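Putative S41 protease (PDB 3K50) is a putative serine peptidase of family S41 that probably cleaves peptide bonds, though its substrates and biological role are unknown. Local coordinates at residues 249-260 with 307-316; 208-216 with 241-249. All coordinates share one frame; numbering follows the deposited sequence.

Contact 1 of 2, residues 249-260 with 307-316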
ATOM      1  N   LEU A 249       2.105 -18.265   2.203  1.00 31.75           N
ATOM      2  CA  LEU A 249       3.334 -18.040   2.994  1.00 31.05           C
ATOM      3  C   LEU A 249       3.430 -18.980   4.178  1.00 33.87           C
ATOM      4  O   LEU A 249       4.515 -19.360   4.566  1.00 38.67           O
ATOM      5  CB  LEU A 249       3.383 -16.602   3.538  1.00 28.06           C
ATOM      6  CG  LEU A 249       3.533 -15.450   2.567  1.00 26.76           C
ATOM      7  CD1 LEU A 249       3.150 -14.065   3.130  1.00 26.04           C
ATOM      8  CD2 LEU A 249       5.058 -15.466   2.106  1.00 27.47           C
ATOM      9  N   ALA A 250       2.284 -19.435   4.681  1.00 28.55           N
ATOM     10  CA  ALA A 250       2.230 -20.085   5.966  1.00 29.98           C
ATOM     11  C   ALA A 250       2.921 -21.442   6.056  1.00 29.15           C
ATOM     12  O   ALA A 250       3.121 -22.122   5.030  1.00 31.39           O
ATOM     13  CB  ALA A 250       0.789 -20.252   6.374  1.00 28.06           C
ATOM     14  N   PRO A 251       3.248 -21.863   7.283  1.00 30.08           N
ATOM     15  CA  PRO A 251       3.722 -23.237   7.402  1.00 29.56           C
ATOM     16  C   PRO A 251       2.626 -24.173   6.922  1.00 28.34           C
ATOM     17  O   PRO A 251       1.425 -23.981   7.241  1.00 33.62           O
ATOM     18  CB  PRO A 251       3.899 -23.423   8.914  1.00 30.51           C
ATOM     19  CG  PRO A 251       4.018 -22.036   9.486  1.00 34.00           C
ATOM     20  CD  PRO A 251       3.224 -21.152   8.589  1.00 32.71           C
ATOM     21  N   ALA A 252       3.030 -25.208   6.221  1.00 31.73           N
ATOM     22  CA  ALA A 252       2.151 -26.212   5.642  1.00 29.69           C
ATOM     23  C   ALA A 252       1.281 -26.937   6.690  1.00 34.56           C
ATOM     24  O   ALA A 252       0.141 -27.307   6.421  1.00 37.17           O
ATOM     25  CB  ALA A 252       3.025 -27.212   4.849  1.00 27.21           C
ATOM     26  N   ASP A 253       1.753 -27.109   7.912  1.00 34.56           N
ATOM     27  CA  ASP A 253       0.868 -27.740   8.892  1.00 35.49           C
ATOM     28  C   ASP A 253      -0.287 -26.843   9.387  1.00 35.91           C
ATOM     29  O   ASP A 253      -1.094 -27.270  10.243  1.00 37.65           O
ATOM     30  CB  ASP A 253       1.669 -28.331  10.069  1.00 36.57           C
ATOM     31  CG  ASP A 253       2.453 -27.295  10.867  1.00 43.96           C
ATOM     32  OD1 ASP A 253       2.443 -26.086  10.561  1.00 42.65           O
ATOM     33  OD2 ASP A 253       3.126 -27.728  11.818  1.00 49.34           O
ATOM     34  N   LYS A 254      -0.369 -25.603   8.907  1.00 32.78           N
ATOM     35  CA  LYS A 254      -1.447 -24.703   9.302  1.00 31.80           C
ATOM     36  C   LYS A 254      -2.642 -24.705   8.370  1.00 32.28           C
ATOM     37  O   LYS A 254      -3.651 -24.035   8.648  1.00 29.89           O
ATOM     38  CB  LYS A 254      -0.957 -23.248   9.433  1.00 31.25           C
ATOM     39  CG  LYS A 254       0.237 -23.030  10.370  1.00 38.06           C
ATOM     40  CD  LYS A 254       0.121 -23.673  11.695  1.00 32.76           C
ATOM     41  CE  LYS A 254       1.356 -23.368  12.543  1.00 43.45           C
ATOM     42  NZ  LYS A 254       1.431 -24.139  13.799  1.00 35.14           N
HETATM   43  N   MSE A 255      -2.583 -25.483   7.299  1.00 33.29           N
HETATM   44  CA  MSE A 255      -3.674 -25.481   6.383  1.00 30.60           C
HETATM   45  C   MSE A 255      -4.948 -25.818   7.122  1.00 31.81           C
HETATM   46  O   MSE A 255      -4.961 -26.732   7.957  1.00 28.61           O
HETATM   47  CB  MSE A 255      -3.454 -26.466   5.247  1.00 30.86           C
HETATM   48  CG  MSE A 255      -2.278 -26.125   4.305  1.00 32.34           C
HETATM   49 SE   MSE A 255      -2.480 -24.310   3.497  0.75 27.20          SE
HETATM   50  CE  MSE A 255      -1.374 -23.295   4.621  1.00 30.68           C
ATOM     51  N   ASN A 256      -5.998 -25.048   6.793  1.00 29.32           N
ATOM     52  CA  ASN A 256      -7.366 -25.212   7.294  1.00 27.42           C
ATOM     53  C   ASN A 256      -7.606 -24.629   8.671  1.00 30.32           C
ATOM     54  O   ASN A 256      -8.721 -24.621   9.130  1.00 24.70           O
ATOM     55  CB  ASN A 256      -7.860 -26.666   7.222  1.00 30.51           C
ATOM     56  CG  ASN A 256      -7.855 -27.231   5.814  1.00 30.97           C
ATOM     57  OD1 ASN A 256      -7.415 -28.365   5.578  1.00 36.33           O
ATOM     58  ND2 ASN A 256      -8.423 -26.495   4.902  1.00 23.87           N
ATOM     59  N   GLN A 257      -6.568 -24.083   9.292  1.00 30.24           N
ATOM     60  CA  GLN A 257      -6.715 -23.400  10.571  1.00 30.95           C
ATOM     61  C   GLN A 257      -7.307 -22.013  10.362  1.00 30.24           C
ATOM     62  O   GLN A 257      -7.201 -21.440   9.282  1.00 30.20           O
ATOM     63  CB  GLN A 257      -5.349 -23.377  11.298  1.00 30.96           C
ATOM     64  CG  GLN A 257      -4.909 -24.859  11.616  1.00 30.44           C
ATOM     65  CD  GLN A 257      -3.711 -25.014  12.517  1.00 35.60           C
ATOM     66  OE1 GLN A 257      -2.862 -25.899  12.309  1.00 51.07           O
ATOM     67  NE2 GLN A 257      -3.630 -24.190  13.499  1.00 26.45           N
ATOM     68  N   LEU A 258      -7.909 -21.462  11.414  1.00 29.09           N
ATOM     69  CA  LEU A 258      -8.511 -20.137  11.353  1.00 29.29           C
ATOM     70  C   LEU A 258      -7.471 -19.015  11.115  1.00 29.70           C
ATOM     71  O   LEU A 258      -6.441 -18.978  11.753  1.00 29.18           O
ATOM     72  CB  LEU A 258      -9.306 -19.838  12.661  1.00 30.71           C
ATOM     73  CG  LEU A 258     -10.657 -20.591  12.816  1.00 40.19           C
ATOM     74  CD1 LEU A 258     -11.136 -20.449  14.286  1.00 39.39           C
ATOM     75  CD2 LEU A 258     -11.765 -20.145  11.784  1.00 31.61           C
ATOM     76  N   LEU A 259      -7.765 -18.116  10.183  1.00 28.48           N
ATOM     77  CA  LEU A 259      -6.874 -17.041   9.850  1.00 27.59           C
ATOM     78  C   LEU A 259      -7.439 -15.695  10.305  1.00 26.17           C
ATOM     79  O   LEU A 259      -6.733 -14.866  10.841  1.00 29.94           O
ATOM     80  CB  LEU A 259      -6.638 -16.987   8.346  1.00 27.64           C
ATOM     81  CG  LEU A 259      -5.763 -15.807   7.889  1.00 31.80           C
ATOM     82  CD1 LEU A 259      -4.321 -16.012   8.315  1.00 30.94           C
ATOM     83  CD2 LEU A 259      -5.943 -15.616   6.366  1.00 28.93           C
ATOM     84  N   ALA A 260      -8.693 -15.443   9.974  1.00 28.57           N
ATOM     85  CA  ALA A 260      -9.354 -14.177  10.302  1.00 27.26           C
ATOM     86  C   ALA A 260     -10.826 -14.349  10.569  1.00 29.49           C
ATOM     87  O   ALA A 260     -11.506 -15.200   9.945  1.00 31.59           O
ATOM     88  CB  ALA A 260      -9.133 -13.131   9.200  1.00 28.11           C
HETATM   89  N   MSE A 307      -3.604  -6.442   8.256  1.00 31.65           N
HETATM   90  CA  MSE A 307      -4.311  -7.716   8.534  1.00 31.98           C
HETATM   91  C   MSE A 307      -3.406  -8.913   8.320  1.00 30.67           C
HETATM   92  O   MSE A 307      -3.456  -9.871   9.084  1.00 29.39           O
HETATM   93  CB  MSE A 307      -5.553  -7.808   7.650  1.00 33.38           C
HETATM   94  CG  MSE A 307      -6.394  -9.131   7.721  1.00 35.64           C
HETATM   95 SE   MSE A 307      -5.589 -10.740   6.853  0.75 42.24          SE
HETATM   96  CE  MSE A 307      -7.243 -11.912   6.273  1.00 34.80           C
ATOM     97  N   VAL A 308      -2.552  -8.845   7.308  1.00 28.99           N
ATOM     98  CA  VAL A 308      -1.634  -9.909   7.035  1.00 28.89           C
ATOM     99  C   VAL A 308      -0.672 -10.056   8.176  1.00 28.72           C
ATOM    100  O   VAL A 308      -0.373 -11.166   8.637  1.00 29.35           O
ATOM    101  CB  VAL A 308      -0.836  -9.650   5.713  1.00 30.56           C
ATOM    102  CG1 VAL A 308       0.308 -10.651   5.606  1.00 32.45           C
ATOM    103  CG2 VAL A 308      -1.795  -9.700   4.544  1.00 25.88           C
ATOM    104  N   ILE A 309      -0.174  -8.951   8.653  1.00 27.48           N
ATOM    105  CA  ILE A 309       0.714  -8.985   9.814  1.00 27.21           C
ATOM    106  C   ILE A 309       0.001  -9.531  11.042  1.00 29.26           C
ATOM    107  O   ILE A 309       0.500 -10.428  11.726  1.00 29.60           O
ATOM    108  CB  ILE A 309       1.303  -7.574  10.167  1.00 28.95           C
ATOM    109  CG1 ILE A 309       2.173  -7.047   8.996  1.00 28.82           C
ATOM    110  CG2 ILE A 309       2.035  -7.618  11.510  1.00 25.69           C
ATOM    111  CD1 ILE A 309       2.496  -5.494   9.090  1.00 28.52           C
ATOM    112  N   ASN A 310      -1.152  -8.980  11.350  1.00 27.23           N
ATOM    113  CA  ASN A 310      -1.860  -9.417  12.550  1.00 28.94           C
ATOM    114  C   ASN A 310      -2.229 -10.930  12.600  1.00 27.57           C
ATOM    115  O   ASN A 310      -2.182 -11.562  13.658  1.00 29.03           O
ATOM    116  CB  ASN A 310      -3.163  -8.590  12.693  1.00 26.68           C
ATOM    117  CG  ASN A 310      -3.870  -8.873  14.003  1.00 27.47           C
ATOM    118  OD1 ASN A 310      -3.235  -8.792  15.062  1.00 36.02           O
ATOM    119  ND2 ASN A 310      -5.190  -9.241  13.943  1.00 28.86           N
ATOM    120  N   CYS A 311      -2.734 -11.425  11.467  1.00 28.41           N
ATOM    121  CA  CYS A 311      -3.214 -12.779  11.266  1.00 28.05           C
ATOM    122  C   CYS A 311      -2.147 -13.816  11.085  1.00 30.86           C
ATOM    123  O   CYS A 311      -2.341 -14.970  11.485  1.00 29.28           O
ATOM    124  CB  CYS A 311      -4.164 -12.791  10.077  1.00 32.78           C
ATOM    125  SG  CYS A 311      -5.676 -11.805  10.552  1.00 36.66           S
ATOM    126  N   LEU A 312      -1.022 -13.446  10.485  1.00 27.76           N
ATOM    127  CA  LEU A 312       0.119 -14.366  10.494  1.00 31.10           C
ATOM    128  C   LEU A 312       0.890 -14.424  11.842  1.00 31.40           C
ATOM    129  O   LEU A 312       1.489 -15.469  12.148  1.00 31.28           O
ATOM    130  CB  LEU A 312       1.102 -14.049   9.401  1.00 31.97           C
ATOM    131  CG  LEU A 312       0.585 -14.233   7.992  1.00 29.15           C
ATOM    132  CD1 LEU A 312       1.709 -13.805   7.068  1.00 35.90           C
ATOM    133  CD2 LEU A 312       0.142 -15.692   7.773  1.00 25.81           C
ATOM    134  N   ASN A 313       0.883 -13.335  12.622  1.00 31.17           N
ATOM    135  CA  ASN A 313       1.580 -13.271  13.954  1.00 33.47           C
ATOM    136  C   ASN A 313       1.452 -14.488  14.857  1.00 35.63           C
ATOM    137  O   ASN A 313       2.462 -14.940  15.406  1.00 35.17           O
ATOM    138  CB  ASN A 313       1.177 -12.010  14.788  1.00 32.35           C
ATOM    139  CG  ASN A 313       2.156 -10.833  14.612  1.00 36.86           C
ATOM    140  OD1 ASN A 313       3.322 -11.065  14.315  1.00 33.73           O
ATOM    141  ND2 ASN A 313       1.707  -9.578  14.869  1.00 33.11           N
ATOM    142  N   PRO A 314       0.229 -14.971  15.088  1.00 33.99           N
ATOM    143  CA  PRO A 314       0.036 -16.161  15.949  1.00 35.30           C
ATOM    144  C   PRO A 314       0.569 -17.473  15.403  1.00 34.13           C
ATOM    145  O   PRO A 314       0.707 -18.418  16.160  1.00 31.56           O
ATOM    146  CB  PRO A 314      -1.491 -16.291  16.032  1.00 35.26           C
ATOM    147  CG  PRO A 314      -2.025 -14.986  15.621  1.00 35.51           C
ATOM    148  CD  PRO A 314      -1.060 -14.386  14.691  1.00 34.19           C
ATOM    149  N   TYR A 315       0.846 -17.536  14.105  1.00 29.86           N
ATOM    150  CA  TYR A 315       1.228 -18.789  13.473  1.00 32.95           C
ATOM    151  C   TYR A 315       2.670 -18.935  12.996  1.00 34.39           C
ATOM    152  O   TYR A 315       3.047 -20.018  12.585  1.00 34.47           O
ATOM    153  CB  TYR A 315       0.357 -18.982  12.245  1.00 30.09           C
ATOM    154  CG  TYR A 315      -1.053 -19.303  12.572  1.00 27.43           C
ATOM    155  CD1 TYR A 315      -1.392 -20.572  13.017  1.00 32.88           C
ATOM    156  CD2 TYR A 315      -2.073 -18.343  12.444  1.00 30.47           C
ATOM    157  CE1 TYR A 315      -2.715 -20.890  13.337  1.00 30.26           C
ATOM    158  CE2 TYR A 315      -3.409 -18.656  12.794  1.00 29.97           C
ATOM    159  CZ  TYR A 315      -3.712 -19.943  13.194  1.00 33.57           C
ATOM    160  OH  TYR A 315      -4.992 -20.295  13.497  1.00 28.97           O
HETATM  161  N   MSE A 316       3.406 -17.836  12.960  1.00 32.05           N
HETATM  162  CA  MSE A 316       4.759 -17.835  12.450  1.00 32.55           C
HETATM  163  C   MSE A 316       5.460 -16.594  13.024  1.00 35.15           C
HETATM  164  O   MSE A 316       4.813 -15.739  13.677  1.00 28.78           O
HETATM  165  CB  MSE A 316       4.757 -17.920  10.892  1.00 37.07           C
HETATM  166  CG  MSE A 316       4.191 -16.785  10.166  1.00 32.48           C
HETATM  167 SE   MSE A 316       3.966 -17.026   8.227  0.75 26.47          SE
HETATM  168  CE  MSE A 316       5.784 -17.416   7.392  1.00 26.86           C
TER
HETATM  169  O   HOH W   1      -4.774 -15.481  12.734  1.00 25.76           O
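Tyr315 reaches across to the strand that starts at Leu258 and gives its phenol hydrogen to the backbone: OH to Leu258 O is 2.6 Å, in the carbonyl plane and on a lone pair, with a C=O...O angle of 144°. With CG anti to the carbonyl carbon (chi1 -71°), the ring projects from residue 315 toward the loop and lies against the bend of residues 251-258. The aliphatic part of Lys254, bent at chi2, runs obliquely past the ring, its CD 3.7 Å from Tyr315 CD1, while Gln257 CB lies 3.8 Å from Tyr315 OH. Pro251 CG touches the backbone oxygen of the same tyrosine, 3.8 Å from Tyr315 O.

Further along the strand the chemistry turns apolar. Leu259 CD1 lies 3.7 Å from Cys311 CB, and its other branch meets the methyl of selenomethionine Met307. That same methyl touches Ala260, CE to CB 3.7 Å, because the Met307 chain bends at chi2 and swings its end toward the strand. One polar seam survives here: a water donates to both Leu259 O and Cys311 O, 2.8 Å from each, and sits in the plane of the Tyr315 ring at its edge. Near the start of the loop, Met316 bends at chi3 to bring its methyl CE 3.7 Å from Leu249 O.

Several neighbours set these groups in place. Phe277 meets the Tyr315 ring edge-to-face and pairs through its backbone with Asn256 and Gln257, the type II turn from Lys254 to Gln257 brings Gln257 and Leu258 back to Tyr315, and Asn287 ties down Ala250 O. Leu259 and Ala260 both pair with Leu275 in a classic beta bulge; residues 258-260 run roughly antiparallel to residues 307-312 within the S41 peptidase region, of the ClpP/crotonase clan.

Contact 2 of 2, residues 208-216 with 241-249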
ATOM      1  N   TYR A 208      -4.730 -10.523 -11.287  1.00 33.44           N
ATOM      2  CA  TYR A 208      -3.553 -10.189 -10.441  1.00 33.55           C
ATOM      3  C   TYR A 208      -3.305 -11.252  -9.412  1.00 33.41           C
ATOM      4  O   TYR A 208      -2.171 -11.484  -9.053  1.00 30.69           O
ATOM      5  CB  TYR A 208      -3.699  -8.868  -9.740  1.00 30.82           C
ATOM      6  CG  TYR A 208      -3.973  -7.684 -10.656  1.00 34.44           C
ATOM      7  CD1 TYR A 208      -3.426  -7.613 -11.933  1.00 30.99           C
ATOM      8  CD2 TYR A 208      -4.711  -6.569 -10.189  1.00 35.66           C
ATOM      9  CE1 TYR A 208      -3.655  -6.506 -12.747  1.00 35.98           C
ATOM     10  CE2 TYR A 208      -4.928  -5.438 -10.992  1.00 31.25           C
ATOM     11  CZ  TYR A 208      -4.391  -5.404 -12.258  1.00 35.92           C
ATOM     12  OH  TYR A 208      -4.603  -4.300 -13.075  1.00 35.17           O
ATOM     13  N   ASN A 209      -4.370 -11.864  -8.907  1.00 31.78           N
ATOM     14  CA  ASN A 209      -4.183 -12.990  -8.023  1.00 32.41           C
ATOM     15  C   ASN A 209      -3.454 -14.130  -8.752  1.00 31.99           C
ATOM     16  O   ASN A 209      -2.630 -14.809  -8.141  1.00 30.72           O
ATOM     17  CB  ASN A 209      -5.484 -13.500  -7.489  1.00 27.76           C
ATOM     18  CG  ASN A 209      -6.021 -12.677  -6.415  1.00 34.70           C
ATOM     19  OD1 ASN A 209      -5.323 -11.831  -5.842  1.00 34.13           O
ATOM     20  ND2 ASN A 209      -7.297 -12.931  -6.078  1.00 39.09           N
ATOM     21  N   ASP A 210      -3.719 -14.316 -10.048  1.00 32.23           N
ATOM     22  CA  ASP A 210      -2.983 -15.331 -10.823  1.00 32.04           C
ATOM     23  C   ASP A 210      -1.512 -14.922 -11.041  1.00 30.15           C
ATOM     24  O   ASP A 210      -0.648 -15.777 -11.100  1.00 29.58           O
ATOM     25  CB  ASP A 210      -3.733 -15.742 -12.120  1.00 31.35           C
ATOM     26  CG  ASP A 210      -4.963 -16.628 -11.808  1.00 37.00           C
ATOM     27  OD1 ASP A 210      -4.950 -17.274 -10.745  1.00 37.58           O
ATOM     28  OD2 ASP A 210      -5.942 -16.688 -12.584  1.00 39.40           O
ATOM     29  N   ASP A 211      -1.241 -13.632 -11.198  1.00 32.97           N
ATOM     30  CA  ASP A 211       0.144 -13.138 -11.234  1.00 29.05           C
ATOM     31  C   ASP A 211       0.814 -13.498  -9.902  1.00 29.11           C
ATOM     32  O   ASP A 211       1.975 -13.884  -9.868  1.00 31.43           O
ATOM     33  CB  ASP A 211       0.207 -11.610 -11.352  1.00 28.45           C
ATOM     34  CG  ASP A 211      -0.208 -11.106 -12.685  1.00 36.98           C
ATOM     35  OD1 ASP A 211      -0.105 -11.878 -13.665  1.00 35.58           O
ATOM     36  OD2 ASP A 211      -0.619  -9.920 -12.771  1.00 40.22           O
ATOM     37  N   LEU A 212       0.106 -13.268  -8.799  1.00 27.07           N
ATOM     38  CA  LEU A 212       0.662 -13.601  -7.455  1.00 28.49           C
ATOM     39  C   LEU A 212       0.952 -15.111  -7.327  1.00 27.43           C
ATOM     40  O   LEU A 212       2.018 -15.510  -6.855  1.00 27.30           O
ATOM     41  CB  LEU A 212      -0.268 -13.119  -6.324  1.00 24.71           C
ATOM     42  CG  LEU A 212       0.140 -13.248  -4.862  1.00 30.08           C
ATOM     43  CD1 LEU A 212       1.335 -12.347  -4.560  1.00 24.97           C
ATOM     44  CD2 LEU A 212      -1.004 -12.873  -3.911  1.00 25.37           C
ATOM     45  N   ARG A 213       0.022 -15.948  -7.779  1.00 27.81           N
ATOM     46  CA  ARG A 213       0.211 -17.376  -7.767  1.00 28.40           C
ATOM     47  C   ARG A 213       1.420 -17.750  -8.560  1.00 32.99           C
ATOM     48  O   ARG A 213       2.159 -18.672  -8.189  1.00 30.13           O
ATOM     49  CB  ARG A 213      -0.987 -18.119  -8.364  1.00 28.57           C
ATOM     50  CG  ARG A 213      -2.210 -18.107  -7.460  1.00 28.82           C
ATOM     51  CD  ARG A 213      -3.385 -18.807  -8.064  1.00 27.10           C
ATOM     52  NE  ARG A 213      -4.530 -18.795  -7.106  1.00 25.97           N
ATOM     53  CZ  ARG A 213      -5.614 -17.987  -7.160  1.00 39.37           C
ATOM     54  NH1 ARG A 213      -5.788 -17.090  -8.117  1.00 32.83           N
ATOM     55  NH2 ARG A 213      -6.552 -18.054  -6.216  1.00 32.18           N
ATOM     56  N   ARG A 214       1.601 -17.078  -9.684  1.00 31.53           N
ATOM     57  CA  ARG A 214       2.692 -17.423 -10.581  1.00 31.32           C
ATOM     58  C   ARG A 214       4.035 -17.166  -9.929  1.00 30.38           C
ATOM     59  O   ARG A 214       4.945 -17.946 -10.127  1.00 33.94           O
ATOM     60  CB  ARG A 214       2.558 -16.645 -11.887  1.00 35.71           C
ATOM     61  CG  ARG A 214       3.579 -17.057 -12.962  1.00 41.97           C
ATOM     62  CD  ARG A 214       3.108 -16.810 -14.396  1.00 64.20           C
ATOM     63  NE  ARG A 214       2.502 -15.493 -14.590  1.00 76.17           N
ATOM     64  CZ  ARG A 214       1.189 -15.213 -14.602  1.00 78.70           C
ATOM     65  NH1 ARG A 214       0.223 -16.138 -14.450  1.00 71.91           N
ATOM     66  NH2 ARG A 214       0.830 -13.959 -14.780  1.00 78.99           N
ATOM     67  N   ALA A 215       4.142 -16.052  -9.206  1.00 28.64           N
ATOM     68  CA  ALA A 215       5.311 -15.677  -8.448  1.00 30.57           C
ATOM     69  C   ALA A 215       5.603 -16.769  -7.383  1.00 32.54           C
ATOM     70  O   ALA A 215       6.747 -17.224  -7.233  1.00 30.72           O
ATOM     71  CB  ALA A 215       5.051 -14.293  -7.750  1.00 27.99           C
ATOM     72  N   PHE A 216       4.560 -17.203  -6.662  1.00 30.22           N
ATOM     73  CA  PHE A 216       4.764 -18.228  -5.616  1.00 32.00           C
ATOM     74  C   PHE A 216       5.189 -19.605  -6.226  1.00 34.62           C
ATOM     75  O   PHE A 216       6.049 -20.299  -5.684  1.00 31.57           O
ATOM     76  CB  PHE A 216       3.558 -18.292  -4.688  1.00 31.21           C
ATOM     77  CG  PHE A 216       3.621 -17.318  -3.559  1.00 30.40           C
ATOM     78  CD1 PHE A 216       3.421 -15.961  -3.767  1.00 37.47           C
ATOM     79  CD2 PHE A 216       3.947 -17.735  -2.299  1.00 28.52           C
ATOM     80  CE1 PHE A 216       3.566 -15.070  -2.732  1.00 34.11           C
ATOM     81  CE2 PHE A 216       4.017 -16.865  -1.242  1.00 31.60           C
ATOM     82  CZ  PHE A 216       3.838 -15.525  -1.453  1.00 32.80           C
ATOM     83  N   CYS A 241      -7.680 -11.260  -1.215  1.00 31.00           N
ATOM     84  CA  CYS A 241      -6.284 -11.233  -1.660  1.00 28.12           C
ATOM     85  C   CYS A 241      -5.389 -11.527  -0.483  1.00 29.73           C
ATOM     86  O   CYS A 241      -4.442 -12.291  -0.608  1.00 30.23           O
ATOM     87  CB  CYS A 241      -5.904  -9.871  -2.273  1.00 32.53           C
ATOM     88  SG  CYS A 241      -6.787  -9.566  -3.815  1.00 37.24           S
ATOM     89  N   ALA A 242      -5.695 -10.928   0.663  1.00 29.11           N
ATOM     90  CA  ALA A 242      -4.898 -11.153   1.855  1.00 30.81           C
ATOM     91  C   ALA A 242      -4.919 -12.632   2.312  1.00 28.66           C
ATOM     92  O   ALA A 242      -3.909 -13.158   2.699  1.00 30.22           O
ATOM     93  CB  ALA A 242      -5.347 -10.222   2.998  1.00 25.42           C
ATOM     94  N   GLN A 243      -6.078 -13.273   2.245  1.00 28.56           N
ATOM     95  CA  GLN A 243      -6.222 -14.666   2.582  1.00 29.54           C
ATOM     96  C   GLN A 243      -5.387 -15.493   1.652  1.00 27.47           C
ATOM     97  O   GLN A 243      -4.767 -16.428   2.090  1.00 31.28           O
ATOM     98  CB  GLN A 243      -7.699 -15.091   2.497  1.00 28.51           C
ATOM     99  CG  GLN A 243      -7.935 -16.542   2.932  1.00 31.86           C
ATOM    100  CD  GLN A 243      -9.355 -17.007   2.705  1.00 32.17           C
ATOM    101  OE1 GLN A 243     -10.086 -16.399   1.925  1.00 30.75           O
ATOM    102  NE2 GLN A 243      -9.736 -18.112   3.345  1.00 31.81           N
ATOM    103  N   LEU A 244      -5.434 -15.207   0.362  1.00 26.55           N
ATOM    104  CA  LEU A 244      -4.618 -15.952  -0.621  1.00 26.58           C
ATOM    105  C   LEU A 244      -3.102 -15.881  -0.283  1.00 28.80           C
ATOM    106  O   LEU A 244      -2.433 -16.911  -0.136  1.00 28.58           O
ATOM    107  CB  LEU A 244      -4.869 -15.424  -2.048  1.00 29.88           C
ATOM    108  CG  LEU A 244      -3.974 -15.989  -3.181  1.00 27.45           C
ATOM    109  CD1 LEU A 244      -4.080 -17.505  -3.291  1.00 25.16           C
ATOM    110  CD2 LEU A 244      -4.219 -15.350  -4.522  1.00 26.01           C
ATOM    111  N   LEU A 245      -2.614 -14.654  -0.084  1.00 26.61           N
ATOM    112  CA  LEU A 245      -1.219 -14.373   0.268  1.00 27.19           C
ATOM    113  C   LEU A 245      -0.798 -15.141   1.551  1.00 29.69           C
ATOM    114  O   LEU A 245       0.231 -15.838   1.609  1.00 31.61           O
ATOM    115  CB  LEU A 245      -1.036 -12.859   0.445  1.00 25.80           C
ATOM    116  CG  LEU A 245       0.377 -12.379   0.751  1.00 30.62           C
ATOM    117  CD1 LEU A 245       1.441 -12.864  -0.347  1.00 24.24           C
ATOM    118  CD2 LEU A 245       0.418 -10.858   0.976  1.00 30.65           C
ATOM    119  N   CYS A 246      -1.592 -15.018   2.601  1.00 31.15           N
ATOM    120  CA  CYS A 246      -1.290 -15.738   3.824  1.00 24.80           C
ATOM    121  C   CYS A 246      -1.241 -17.213   3.667  1.00 25.63           C
ATOM    122  O   CYS A 246      -0.385 -17.867   4.253  1.00 26.42           O
ATOM    123  CB  CYS A 246      -2.350 -15.439   4.872  1.00 25.37           C
ATOM    124  SG  CYS A 246      -2.260 -13.720   5.511  1.00 29.79           S
ATOM    125  N   THR A 247      -2.189 -17.755   2.889  1.00 28.01           N
ATOM    126  CA  THR A 247      -2.298 -19.185   2.708  1.00 27.17           C
ATOM    127  C   THR A 247      -1.000 -19.695   2.065  1.00 30.67           C
ATOM    128  O   THR A 247      -0.500 -20.759   2.397  1.00 30.62           O
ATOM    129  CB  THR A 247      -3.612 -19.514   1.913  1.00 26.36           C
ATOM    130  OG1 THR A 247      -4.772 -19.265   2.764  1.00 31.22           O
ATOM    131  CG2 THR A 247      -3.640 -20.988   1.376  1.00 28.98           C
HETATM  132  N   MSE A 248      -0.428 -18.895   1.171  1.00 28.83           N
HETATM  133  CA  MSE A 248       0.744 -19.331   0.433  1.00 26.42           C
HETATM  134  C   MSE A 248       2.076 -19.124   1.189  1.00 28.99           C
HETATM  135  O   MSE A 248       3.070 -19.786   0.867  1.00 34.47           O
HETATM  136  CB  MSE A 248       0.751 -18.701  -0.965  1.00 27.57           C
HETATM  137  CG  MSE A 248      -0.339 -19.223  -1.917  1.00 24.28           C
HETATM  138 SE   MSE A 248      -0.215 -18.822  -3.790  0.75 23.48          SE
HETATM  139  CE  MSE A 248      -0.258 -16.964  -3.645  1.00 24.47           C
ATOM    140  N   LEU A 249       2.105 -18.265   2.203  1.00 31.75           N
ATOM    141  CA  LEU A 249       3.334 -18.040   2.994  1.00 31.05           C
ATOM    142  C   LEU A 249       3.430 -18.980   4.178  1.00 33.87           C
ATOM    143  O   LEU A 249       4.515 -19.360   4.566  1.00 38.67           O
ATOM    144  CB  LEU A 249       3.383 -16.602   3.538  1.00 28.06           C
ATOM    145  CG  LEU A 249       3.533 -15.450   2.567  1.00 26.76           C
ATOM    146  CD1 LEU A 249       3.150 -14.065   3.130  1.00 26.04           C
ATOM    147  CD2 LEU A 249       5.058 -15.466   2.106  1.00 27.47           C
TER
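Leu244 extends with CG anti to its own backbone N (chi1 173°), which carries its two methyls into the groove between Asn209 and Arg213, one helical turn apart on the facing helix. CD2 rests 3.7 Å from Asn209 CB and also sits over the centre of one face of the Arg213 guanidinium, 3.9 Å above its plane. Met248 takes the other course: its chain bends at chi3 and folds the methyl back over the Phe216 ring, CE 4.2 Å from the centroid and 27° off the normal, a CH-pi contact. The selenium approaches the same ring obliquely in a Met-aromatic contact, and the methyl also reaches Leu212 CG at 3.9 Å. Segments 208-216 and 241-249 run nearly parallel, 9° apart, in successive helices on one face of the mixed sheet: strand 226-230 lies between them in the chain, and it runs parallel to strand 187-194, which precedes the first helix. Both strands receive side chains from this interface. Beyond Met248, the far end of Phe216 presses its CZ 3.7 Å from Leu245 CD1, while Leu249 CD2 lies in the ring plane at its edge. Arg213 brings a charged group into this buried interface; its NH1 bonds Asp210 OD1 at 2.8 Å, from above the carboxylate plane, and NH2 donates to Leu281 O, so the guanidinium is held on more than one side while Leu244 covers a face.

In the fold
Contact 2 is wholly core; contact 1, its centre about 14 Å away, is core along 259-260 and 307-312 but reaches the surface at the bend of 251-258, where Leu258 and the lysine lie. Helix 239-249 joins them: in contact 2 it packs beside helix 207-221, while its Ala242 and Cys246 turn to Met307, Leu312 and Leu259 of contact 1, and Leu249 belongs to both. Contact 2 is helix against helix, closed mainly by apolar side chains, with the buried Arg213 held by Asp210 of its own helix and by backbone oxygens elsewhere. Contact 1, a loop and bulged strand against a helix end, mixes apolar packing with a tyrosine-to-carbonyl bond and a bridging water.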